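Local coordinates for methionine-binding protein (Coxiella burnetii, PDB 3TQW) that binds methionine between its two lobes and probably delivers it to an ABC transporter as the substrate-binding lipoprotein of that system, at residues A[101-106]-A[147-152]; A[94-99]-A[187-192]. All coordinates share one frame; numbering follows the deposited sequence.

Contact 1: residues A[101-106]-A[147-152]; sequences TGAKIA and KKLKIV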
ATOM      1  N   THR A 101      21.800  -4.501  19.320  1.00 36.21           N
ATOM      2  CA  THR A 101      20.814  -4.646  20.376  1.00 34.49           C
ATOM      3  C   THR A 101      20.152  -3.304  20.647  1.00 29.67           C
ATOM      4  O   THR A 101      20.829  -2.282  20.769  1.00 30.83           O
ATOM      5  CB  THR A 101      21.471  -5.162  21.667  1.00 36.50           C
ATOM      6  OG1 THR A 101      22.091  -6.426  21.404  1.00 38.91           O
ATOM      7  CG2 THR A 101      20.438  -5.325  22.772  1.00 34.82           C
ATOM      8  N   GLY A 102      18.827  -3.303  20.724  1.00 26.44           N
ATOM      9  CA  GLY A 102      18.082  -2.088  21.001  1.00 26.68           C
ATOM     10  C   GLY A 102      17.937  -1.153  19.812  1.00 26.29           C
ATOM     11  O   GLY A 102      17.587   0.014  19.974  1.00 27.66           O
ATOM     12  N   ALA A 103      18.212  -1.661  18.615  1.00 25.58           N
ATOM     13  CA  ALA A 103      18.069  -0.866  17.402  1.00 25.71           C
ATOM     14  C   ALA A 103      16.615  -0.443  17.227  1.00 24.03           C
ATOM     15  O   ALA A 103      15.710  -1.152  17.660  1.00 27.09           O
ATOM     16  CB  ALA A 103      18.541  -1.654  16.196  1.00 24.35           C
ATOM     17  N   LYS A 104      16.397   0.712  16.601  1.00 24.97           N
ATOM     18  CA  LYS A 104      15.049   1.228  16.355  1.00 22.29           C
ATOM     19  C   LYS A 104      14.541   0.822  14.980  1.00 23.96           C
ATOM     20  O   LYS A 104      15.213   1.039  13.972  1.00 21.76           O
ATOM     21  CB  LYS A 104      15.025   2.750  16.444  1.00 24.00           C
ATOM     22  CG  LYS A 104      15.528   3.311  17.760  1.00 31.96           C
ATOM     23  CD  LYS A 104      15.478   4.832  17.762  1.00 38.30           C
ATOM     24  CE  LYS A 104      15.722   5.380  19.160  1.00 45.81           C
ATOM     25  NZ  LYS A 104      15.688   6.866  19.186  1.00 49.23           N
ATOM     26  N   ILE A 105      13.345   0.243  14.948  1.00 20.41           N
ATOM     27  CA  ILE A 105      12.712  -0.163  13.708  1.00 21.49           C
ATOM     28  C   ILE A 105      11.399   0.595  13.556  1.00 20.84           C
ATOM     29  O   ILE A 105      10.516   0.481  14.406  1.00 20.97           O
ATOM     30  CB  ILE A 105      12.374  -1.667  13.716  1.00 24.18           C
ATOM     31  CG1 ILE A 105      13.555  -2.499  14.220  1.00 25.60           C
ATOM     32  CG2 ILE A 105      11.943  -2.115  12.328  1.00 24.11           C
ATOM     33  CD1 ILE A 105      14.685  -2.603  13.241  1.00 29.38           C
ATOM     34  N   ALA A 106      11.268   1.365  12.482  1.00 17.74           N
ATOM     35  CA  ALA A 106      10.044   2.127  12.250  1.00 15.94           C
ATOM     36  C   ALA A 106       9.053   1.316  11.427  1.00 15.48           C
ATOM     37  O   ALA A 106       9.439   0.630  10.484  1.00 16.57           O
ATOM     38  CB  ALA A 106      10.354   3.449  11.566  1.00 13.83           C
ATOM     39  N   LYS A 147      17.086  -9.330  20.014  1.00 31.97           N
ATOM     40  CA  LYS A 147      17.928  -8.139  20.059  1.00 30.03           C
ATOM     41  C   LYS A 147      17.237  -6.965  20.735  1.00 26.91           C
ATOM     42  O   LYS A 147      17.746  -5.847  20.709  1.00 27.82           O
ATOM     43  CB  LYS A 147      18.400  -7.738  18.662  1.00 30.06           C
ATOM     44  CG  LYS A 147      19.383  -8.711  18.040  1.00 34.71           C
ATOM     45  CD  LYS A 147      20.026  -8.118  16.795  1.00 36.14           C
ATOM     46  CE  LYS A 147      20.997  -9.097  16.155  1.00 37.91           C
ATOM     47  NZ  LYS A 147      21.655  -8.521  14.946  1.00 38.19           N
ATOM     48  N   LYS A 148      16.085  -7.225  21.344  1.00 23.80           N
ATOM     49  CA  LYS A 148      15.359  -6.187  22.071  1.00 25.86           C
ATOM     50  C   LYS A 148      15.174  -4.952  21.197  1.00 25.65           C
ATOM     51  O   LYS A 148      15.409  -3.820  21.620  1.00 25.40           O
ATOM     52  CB  LYS A 148      16.085  -5.848  23.373  1.00 30.65           C
ATOM     53  CG  LYS A 148      16.320  -7.083  24.252  1.00 35.37           C
ATOM     54  CD  LYS A 148      17.177  -6.785  25.468  1.00 38.91           C
ATOM     55  CE  LYS A 148      17.361  -8.041  26.312  1.00 43.20           C
ATOM     56  NZ  LYS A 148      18.192  -7.793  27.521  1.00 47.17           N
ATOM     57  N   LEU A 149      14.758  -5.189  19.961  1.00 23.94           N
ATOM     58  CA  LEU A 149      14.564  -4.113  19.004  1.00 25.49           C
ATOM     59  C   LEU A 149      13.437  -3.199  19.468  1.00 24.38           C
ATOM     60  O   LEU A 149      12.456  -3.656  20.045  1.00 24.58           O
ATOM     61  CB  LEU A 149      14.268  -4.696  17.621  1.00 27.58           C
ATOM     62  CG  LEU A 149      15.391  -5.561  17.038  1.00 28.07           C
ATOM     63  CD1 LEU A 149      14.933  -6.302  15.791  1.00 31.34           C
ATOM     64  CD2 LEU A 149      16.615  -4.716  16.731  1.00 28.32           C
ATOM     65  N   LYS A 150      13.592  -1.902  19.233  1.00 23.65           N
ATOM     66  CA  LYS A 150      12.578  -0.938  19.625  1.00 27.13           C
ATOM     67  C   LYS A 150      11.696  -0.564  18.434  1.00 24.14           C
ATOM     68  O   LYS A 150      12.186  -0.070  17.419  1.00 24.56           O
ATOM     69  CB  LYS A 150      13.241   0.306  20.215  1.00 31.52           C
ATOM     70  CG  LYS A 150      14.194  -0.015  21.359  1.00 38.68           C
ATOM     71  CD  LYS A 150      14.845   1.237  21.920  1.00 45.29           C
ATOM     72  CE  LYS A 150      15.805   0.894  23.047  1.00 49.80           C
ATOM     73  NZ  LYS A 150      16.393   2.117  23.658  1.00 51.71           N
ATOM     74  N   ILE A 151      10.396  -0.808  18.565  1.00 23.20           N
ATOM     75  CA  ILE A 151       9.452  -0.524  17.487  1.00 20.55           C
ATOM     76  C   ILE A 151       8.948   0.914  17.564  1.00 20.84           C
ATOM     77  O   ILE A 151       8.388   1.333  18.573  1.00 23.87           O
ATOM     78  CB  ILE A 151       8.256  -1.487  17.522  1.00 25.44           C
ATOM     79  CG1 ILE A 151       8.741  -2.936  17.487  1.00 29.04           C
ATOM     80  CG2 ILE A 151       7.321  -1.221  16.351  1.00 24.35           C
ATOM     81  CD1 ILE A 151       9.571  -3.269  16.251  1.00 29.16           C
ATOM     82  N   VAL A 152       9.156   1.659  16.487  1.00 20.57           N
ATOM     83  CA  VAL A 152       8.724   3.047  16.394  1.00 19.70           C
ATOM     84  C   VAL A 152       7.547   3.152  15.426  1.00 18.71           C
ATOM     85  O   VAL A 152       7.677   2.826  14.251  1.00 19.04           O
ATOM     86  CB  VAL A 152       9.873   3.938  15.887  1.00 23.45           C
ATOM     87  CG1 VAL A 152       9.417   5.381  15.746  1.00 28.04           C
ATOM     88  CG2 VAL A 152      11.063   3.843  16.828  1.00 29.72           C
TER
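Residues 104-106 and 150-152 run side by side as parallel strands, with Lys104 beside Lys150, Ile105 beside Ile151 and Ala106 beside Val152; the short axes approach to 4.5 Å and diverge in direction by 30°. Ile105 takes part through both of its backbone groups: its N donates to Lys150 O (2.7 Å), and its O accepts from Val152 N (2.8 Å), so two bonds fan out from one residue to the neighbours of Ile151, as parallel pairing demands. Lys150 N in turn donates to Ala103 O. The pairing reaches back into the loops, where Gly102 N meets Lys147 O at 2.8 Å in an almost linear approach to the carbonyl. Gly102 has a positive phi of 78°, a turn that glycine adopts easily, and its CA lies 3.2 Å from Lys148 O in a CA-H...O contact.

Ile105 and Ile151 point to one face, with Leu149 and Ala103 of the preceding loops packing beside Ile105 and each other. The CG1 branch of Ile105 passes slantwise over CB of Leu149 (4.1 Å), while CD1 of Ile151 bends back to reach Ile105 CB; Leu121 of helix 111-123 touches both isoleucines. Leu149 also lays CD2 against Ala103 CB at 3.7 Å. On the other face stand Lys104, Lys150, Ala106 and Val152. Lys150, with CG beside its backbone N (chi1 -54°) and the rest of its chain extended, runs its methylenes past Gly102 O, and CG2 of Val152 rests near Lys104 CB.

Strand 150-154 is the edge of the five-stranded sheet of this lobe, and strand 168-171 flanks 104-108 across from it. Sequence-independent backbone bonds thus set the pairing, while apolar branches fill in one face and Lys104 NZ and Lys150 NZ, 6.6 Å apart, probably reach into solvent from the other, which closes over again at buried Ala106.

Contact 2: residues A[94-99]-A[187-192]; sequences TALTQL and ALLTEG
Leu188 meets the 94-99 loop with both its branch point and one methyl. Its CG lies 3.8 Å from Thr94 O, and its CD2 rests against the backbone carbon of Ala95 and, at 3.8 Å, against Leu96 CD2. The side chain heads toward the loop from its root, with CG beside the backbone N (chi1 -81°). Leu96 starts out along the flank instead; with chi2 at 174° its CD1 points on toward Leu189, while CD2 branches off to Leu188, and the side chains of Leu96 and Leu188 slant across each other. The touch between Leu96 CD1 and Leu189 CD2 is looser, at 4.4 Å.

The contact is van der Waals packing, without hydrogen bonds between the segments, while several polar groups of the loop bond to one another. Gln98 turns its amide back to the residues just before the 3-10 turn 96-98, where OE1 accepts from Thr94 N at 2.6 Å, nearly in line with its own C=O, and from Ala95 N at 3.0 Å, which comes from above the amide plane. A longer bond from Thr94 OG1 to Gln98 OE1 (3.3 Å) also approaches from out of that plane. Two backbone N-H groups, with the longer hydroxyl bond as a third, hold the amide in place, while Gln98 N returns a bond to Ala95 O.

In the fold, the loop 94-99 links strand 87-89 to strand 104-108. Leu188 and Leu189 bond through their backbones to Leu88 of strand 87-89, at a short, weakly bonded strand on the outer side of the sheet. Ala124, just beyond helix 111-123, touches both Leu96 and Leu189, and Glu191 forms a salt bridge from the end of the segment to Arg116 of that helix, a residue of the methionine pocket.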
ATOM      1  N   THR A  94      23.453  -2.523   5.617  1.00 29.62           N
ATOM      2  CA  THR A  94      23.279  -3.160   4.315  1.00 31.59           C
ATOM      3  C   THR A  94      22.803  -4.596   4.472  1.00 30.06           C
ATOM      4  O   THR A  94      22.361  -5.221   3.510  1.00 32.50           O
ATOM      5  CB  THR A  94      24.590  -3.177   3.505  1.00 35.03           C
ATOM      6  OG1 THR A  94      25.607  -3.842   4.261  1.00 37.11           O
ATOM      7  CG2 THR A  94      25.046  -1.760   3.190  1.00 36.81           C
ATOM      8  N   ALA A  95      22.908  -5.125   5.686  1.00 28.50           N
ATOM      9  CA  ALA A  95      22.454  -6.482   5.961  1.00 27.45           C
ATOM     10  C   ALA A  95      21.742  -6.537   7.303  1.00 26.47           C
ATOM     11  O   ALA A  95      22.115  -5.832   8.237  1.00 24.60           O
ATOM     12  CB  ALA A  95      23.628  -7.451   5.940  1.00 29.29           C
ATOM     13  N   LEU A  96      20.719  -7.376   7.398  1.00 26.02           N
ATOM     14  CA  LEU A  96      19.888  -7.414   8.594  1.00 30.78           C
ATOM     15  C   LEU A  96      20.654  -7.854   9.840  1.00 35.95           C
ATOM     16  O   LEU A  96      20.336  -7.426  10.951  1.00 38.29           O
ATOM     17  CB  LEU A  96      18.660  -8.299   8.371  1.00 30.15           C
ATOM     18  CG  LEU A  96      17.602  -7.736   7.418  1.00 29.43           C
ATOM     19  CD1 LEU A  96      16.507  -8.764   7.164  1.00 30.11           C
ATOM     20  CD2 LEU A  96      17.012  -6.439   7.972  1.00 24.59           C
ATOM     21  N   THR A  97      21.664  -8.702   9.661  1.00 35.06           N
ATOM     22  CA  THR A  97      22.456  -9.172  10.796  1.00 38.18           C
ATOM     23  C   THR A  97      23.222  -8.040  11.485  1.00 35.98           C
ATOM     24  O   THR A  97      23.622  -8.171  12.641  1.00 37.36           O
ATOM     25  CB  THR A  97      23.436 -10.305  10.400  1.00 42.72           C
ATOM     26  OG1 THR A  97      24.244  -9.887   9.292  1.00 41.21           O
ATOM     27  CG2 THR A  97      22.670 -11.560  10.017  1.00 44.02           C
ATOM     28  N   GLN A  98      23.415  -6.930  10.780  1.00 33.45           N
ATOM     29  CA  GLN A  98      24.145  -5.790  11.335  1.00 33.79           C
ATOM     30  C   GLN A  98      23.400  -5.067  12.463  1.00 34.11           C
ATOM     31  O   GLN A  98      23.986  -4.241  13.164  1.00 33.11           O
ATOM     32  CB  GLN A  98      24.503  -4.788  10.234  1.00 37.97           C
ATOM     33  CG  GLN A  98      25.389  -5.349   9.132  1.00 42.57           C
ATOM     34  CD  GLN A  98      25.771  -4.301   8.104  1.00 44.94           C
ATOM     35  OE1 GLN A  98      24.910  -3.692   7.469  1.00 43.11           O
ATOM     36  NE2 GLN A  98      27.070  -4.078   7.943  1.00 48.90           N
ATOM     37  N   LEU A  99      22.112  -5.359  12.631  1.00 33.09           N
ATOM     38  CA  LEU A  99      21.322  -4.690  13.664  1.00 30.92           C
ATOM     39  C   LEU A  99      21.926  -4.891  15.046  1.00 33.84           C
ATOM     40  O   LEU A  99      22.205  -6.015  15.449  1.00 34.19           O
ATOM     41  CB  LEU A  99      19.876  -5.185  13.660  1.00 28.33           C
ATOM     42  CG  LEU A  99      18.973  -4.601  12.576  1.00 28.23           C
ATOM     43  CD1 LEU A  99      17.628  -5.295  12.581  1.00 28.27           C
ATOM     44  CD2 LEU A  99      18.818  -3.096  12.769  1.00 27.19           C
ATOM     45  N   ALA A 187      15.757  -2.429  -0.958  1.00 24.26           N
ATOM     46  CA  ALA A 187      15.226  -3.161   0.189  1.00 26.39           C
ATOM     47  C   ALA A 187      16.149  -4.299   0.617  1.00 27.54           C
ATOM     48  O   ALA A 187      16.670  -5.041  -0.222  1.00 25.55           O
ATOM     49  CB  ALA A 187      13.835  -3.693  -0.114  1.00 24.70           C
ATOM     50  N   LEU A 188      16.356  -4.431   1.924  1.00 23.99           N
ATOM     51  CA  LEU A 188      17.139  -5.543   2.451  1.00 25.94           C
ATOM     52  C   LEU A 188      16.333  -6.830   2.340  1.00 29.08           C
ATOM     53  O   LEU A 188      16.887  -7.929   2.313  1.00 33.86           O
ATOM     54  CB  LEU A 188      17.539  -5.290   3.908  1.00 29.36           C
ATOM     55  CG  LEU A 188      18.748  -4.381   4.148  1.00 33.66           C
ATOM     56  CD1 LEU A 188      18.478  -2.966   3.661  1.00 37.15           C
ATOM     57  CD2 LEU A 188      19.148  -4.370   5.622  1.00 31.94           C
ATOM     58  N   LEU A 189      15.016  -6.674   2.255  1.00 26.60           N
ATOM     59  CA  LEU A 189      14.082  -7.795   2.203  1.00 26.13           C
ATOM     60  C   LEU A 189      12.694  -7.277   1.837  1.00 24.72           C
ATOM     61  O   LEU A 189      12.316  -6.182   2.255  1.00 24.05           O
ATOM     62  CB  LEU A 189      14.016  -8.483   3.568  1.00 28.74           C
ATOM     63  CG  LEU A 189      13.008  -9.627   3.706  1.00 29.49           C
ATOM     64  CD1 LEU A 189      13.402 -10.829   2.840  1.00 31.03           C
ATOM     65  CD2 LEU A 189      12.845 -10.047   5.156  1.00 27.84           C
ATOM     66  N   THR A 190      11.937  -8.050   1.063  1.00 20.65           N
ATOM     67  CA  THR A 190      10.545  -7.694   0.779  1.00 24.26           C
ATOM     68  C   THR A 190       9.612  -8.878   1.009  1.00 26.76           C
ATOM     69  O   THR A 190      10.050 -10.030   1.048  1.00 24.71           O
ATOM     70  CB  THR A 190      10.344  -7.221  -0.677  1.00 26.03           C
ATOM     71  OG1 THR A 190      10.467  -8.340  -1.561  1.00 29.29           O
ATOM     72  CG2 THR A 190      11.368  -6.161  -1.055  1.00 25.70           C
ATOM     73  N   GLU A 191       8.323  -8.587   1.154  1.00 25.15           N
ATOM     74  CA  GLU A 191       7.304  -9.622   1.217  1.00 22.79           C
ATOM     75  C   GLU A 191       7.351 -10.465  -0.041  1.00 24.34           C
ATOM     76  O   GLU A 191       7.922 -10.055  -1.051  1.00 25.85           O
ATOM     77  CB  GLU A 191       5.908  -8.999   1.282  1.00 23.37           C
ATOM     78  CG  GLU A 191       5.614  -8.120   2.481  1.00 17.79           C
ATOM     79  CD  GLU A 191       4.275  -7.411   2.329  1.00 17.96           C
ATOM     80  OE1 GLU A 191       3.966  -6.963   1.204  1.00 17.35           O
ATOM     81  OE2 GLU A 191       3.530  -7.314   3.322  1.00 18.95           O
ATOM     82  N   GLY A 192       6.724 -11.635   0.020  1.00 27.45           N
ATOM     83  CA  GLY A 192       6.481 -12.431  -1.166  1.00 31.37           C
ATOM     84  C   GLY A 192       5.295 -11.870  -1.934  1.00 33.72           C
ATOM     85  O   GLY A 192       4.586 -10.995  -1.432  1.00 28.68           O
TER

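Overall arrangement
Both contacts belong to the same five-stranded sheet, at its two outer strands: contact 1 pairs strand 150-154 with 104-108, and contact 2 sets the loop 94-99 against Leu188 and, more loosely, Leu189 at the start of the weak strand 189-190. Contact 1 is partly buried and much the more extensive, at 571 Å² against 196 Å², and rests on backbone hydrogen bonds; contact 2 is a surface contact made by leucine side chains against each other and the loop backbone. In sequence, contact 1 is nested within the long loop closed by contact 2, their centres about 14 Å apart. They also touch directly: Lys147 NZ probably donates to Leu99 O, 2.6 Å away, and Ile105 CD1 packs on Leu99 CD1.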